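Local coordinates for purine-binding protein BAB2_0673 (Brucella melitensis biovar Abortus, PDB 3S99) that binds adenine and probably other purines such as guanine, and may serve as the substrate-binding component of an ABC-type uptake system, at residues Ile222-His226 / Phe242-Gln247. Sequence-based numbering, arbitrary orientation.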
loop_
_atom_site.group_PDB
_atom_site.type_symbol
_atom_site.label_atom_id
_atom_site.label_comp_id
_atom_site.label_asym_id
_atom_site.label_seq_id
_atom_site.Cartn_x
_atom_site.Cartn_y
_atom_site.Cartn_z
ATOM N N ILE A 222 -1.693 -5.447 -14.403
ATOM C CA ILE A 222 -1.922 -4.262 -15.225
ATOM C C ILE A 222 -1.521 -4.448 -16.673
ATOM O O ILE A 222 -2.137 -3.862 -17.547
ATOM C CB ILE A 222 -1.249 -2.966 -14.652
ATOM C CG1 ILE A 222 -2.027 -1.733 -15.139
ATOM C CG2 ILE A 222 0.235 -2.900 -14.985
ATOM C CD1 ILE A 222 -1.626 -0.412 -14.516
ATOM N N GLN A 223 -0.499 -5.264 -16.928
ATOM C CA GLN A 223 -0.132 -5.599 -18.302
ATOM C C GLN A 223 -1.194 -6.495 -18.910
ATOM O O GLN A 223 -1.513 -6.339 -20.085
ATOM C CB GLN A 223 1.245 -6.288 -18.384
ATOM C CG GLN A 223 2.433 -5.358 -18.056
ATOM C CD GLN A 223 3.788 -6.054 -18.184
ATOM O OE1 GLN A 223 4.401 -6.440 -17.183
ATOM N NE2 GLN A 223 4.252 -6.217 -19.408
ATOM N N VAL A 224 -1.733 -7.443 -18.138
ATOM C CA VAL A 224 -2.831 -8.272 -18.661
ATOM C C VAL A 224 -4.003 -7.369 -19.038
ATOM O O VAL A 224 -4.554 -7.467 -20.147
ATOM C CB VAL A 224 -3.329 -9.305 -17.645
ATOM C CG1 VAL A 224 -4.648 -9.891 -18.112
ATOM C CG2 VAL A 224 -2.253 -10.429 -17.403
ATOM N N ALA A 225 -4.383 -6.485 -18.110
ATOM C CA ALA A 225 -5.472 -5.547 -18.371
ATOM C C ALA A 225 -5.159 -4.724 -19.626
ATOM O O ALA A 225 -6.011 -4.569 -20.491
ATOM C CB ALA A 225 -5.715 -4.637 -17.157
ATOM N N HIS A 226 -3.932 -4.230 -19.744
ATOM C CA HIS A 226 -3.582 -3.414 -20.898
ATOM C C HIS A 226 -3.696 -4.253 -22.165
ATOM O O HIS A 226 -4.313 -3.818 -23.125
ATOM C CB HIS A 226 -2.165 -2.846 -20.797
ATOM C CG HIS A 226 -1.756 -2.058 -22.001
ATOM N ND1 HIS A 226 -0.837 -2.518 -22.919
ATOM C CD2 HIS A 226 -2.186 -0.861 -22.469
ATOM C CE1 HIS A 226 -0.693 -1.624 -23.884
ATOM N NE2 HIS A 226 -1.510 -0.613 -23.641
ATOM N N PHE A 242 3.795 0.576 -18.178
ATOM C CA PHE A 242 3.296 -0.770 -18.486
ATOM C C PHE A 242 1.849 -0.797 -19.007
ATOM O O PHE A 242 1.333 -1.854 -19.363
ATOM C CB PHE A 242 3.435 -1.649 -17.228
ATOM C CG PHE A 242 4.842 -1.798 -16.773
ATOM C CD1 PHE A 242 5.662 -2.776 -17.318
ATOM C CD2 PHE A 242 5.368 -0.935 -15.834
ATOM C CE1 PHE A 242 6.961 -2.911 -16.896
ATOM C CE2 PHE A 242 6.666 -1.053 -15.411
ATOM C CZ PHE A 242 7.469 -2.030 -15.938
ATOM N N ALA A 243 1.188 0.363 -19.044
ATOM C CA ALA A 243 -0.218 0.443 -19.414
ATOM C C ALA A 243 -0.521 1.888 -19.828
ATOM O O ALA A 243 -1.351 2.540 -19.201
ATOM C CB ALA A 243 -1.114 0.011 -18.226
ATOM N N PRO A 244 0.168 2.384 -20.872
ATOM C CA PRO A 244 0.195 3.812 -21.179
ATOM C C PRO A 244 -1.169 4.395 -21.507
ATOM O O PRO A 244 -1.434 5.524 -21.151
ATOM C CB PRO A 244 1.130 3.920 -22.406
ATOM C CG PRO A 244 1.741 2.591 -22.601
ATOM C CD PRO A 244 0.912 1.580 -21.860
ATOM N N ASP A 245 -2.016 3.641 -22.189
ATOM C CA ASP A 245 -3.331 4.128 -22.523
ATOM C C ASP A 245 -4.432 3.557 -21.628
ATOM O O ASP A 245 -5.600 3.876 -21.841
ATOM C CB ASP A 245 -3.654 3.911 -24.014
ATOM C CG ASP A 245 -3.635 2.450 -24.430
ATOM O OD1 ASP A 245 -3.098 1.595 -23.702
ATOM O OD2 ASP A 245 -4.154 2.159 -25.520
ATOM N N THR A 246 -4.086 2.762 -20.604
ATOM C CA THR A 246 -5.147 2.178 -19.766
ATOM C C THR A 246 -5.011 2.407 -18.263
ATOM O O THR A 246 -5.999 2.256 -17.541
ATOM C CB THR A 246 -5.336 0.677 -20.039
ATOM O OG1 THR A 246 -4.081 0.013 -19.894
ATOM C CG2 THR A 246 -5.907 0.448 -21.450
ATOM N N GLN A 247 -3.833 2.786 -17.766
ATOM C CA GLN A 247 -3.761 3.175 -16.365
ATOM C C GLN A 247 -4.516 4.476 -16.157
ATOM O O GLN A 247 -4.293 5.459 -16.871
ATOM C CB GLN A 247 -2.340 3.312 -15.827
ATOM C CG GLN A 247 -2.348 3.549 -14.281
ATOM C CD GLN A 247 -0.982 3.846 -13.702
ATOM O OE1 GLN A 247 -0.322 2.949 -13.186
ATOM N NE2 GLN A 247 -0.556 5.118 -13.763
HETATM O O HOH W 1 -4.526 -1.551 -17.878
#
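With CG swung anti to the backbone N (chi1 177°), His226 carries its imidazole from helix 220-227 across to Ala243, Pro244, Asp245 and Thr246; Asp245, whose CG stands between the backbone N and the carbonyl carbon (chi1 61°), brings its carboxylate to the ring. Pro244 CD lies over one imidazole face in a CH-pi contact, 4.0 Å from the centroid of the His226 ring. Thr246 OG1 sits at the ring edge, 3.3 Å from His226 CD2. The link from His226 NE2 to Asp245 OD1 (2.7 Å) is a weak, bent hydrogen bond, and the position of that oxygen is uncertain. A water links the Thr246 hydroxyl, 2.6 Å from OG1, to the backbone carbonyl of Ile222, the second bond being weak. Nearer the start of the helix segment, Ile222 sets CG1 against Ala243 CB at 3.7 Å, while its CD1 meets the chain of Gln247, whose amide is held by Asp238 and Met239. Gln223 lays its extended side chain obliquely across Phe242, Gln223 CD lying 3.9 Å from Phe242 CD1, with amide and ring planes 50° apart. Ala243 O accepts from both Thr246 N and Gln247 N, closing the turn that leads into strand 247-253. On its other side the helix packs Val224 against helix 194-206. The contact thus joins a helix to the loop between two parallel strands, 231-236 and 247-253, in one alpha/beta lobe of the two-lobed periplasmic-binding-protein fold of the BMP family.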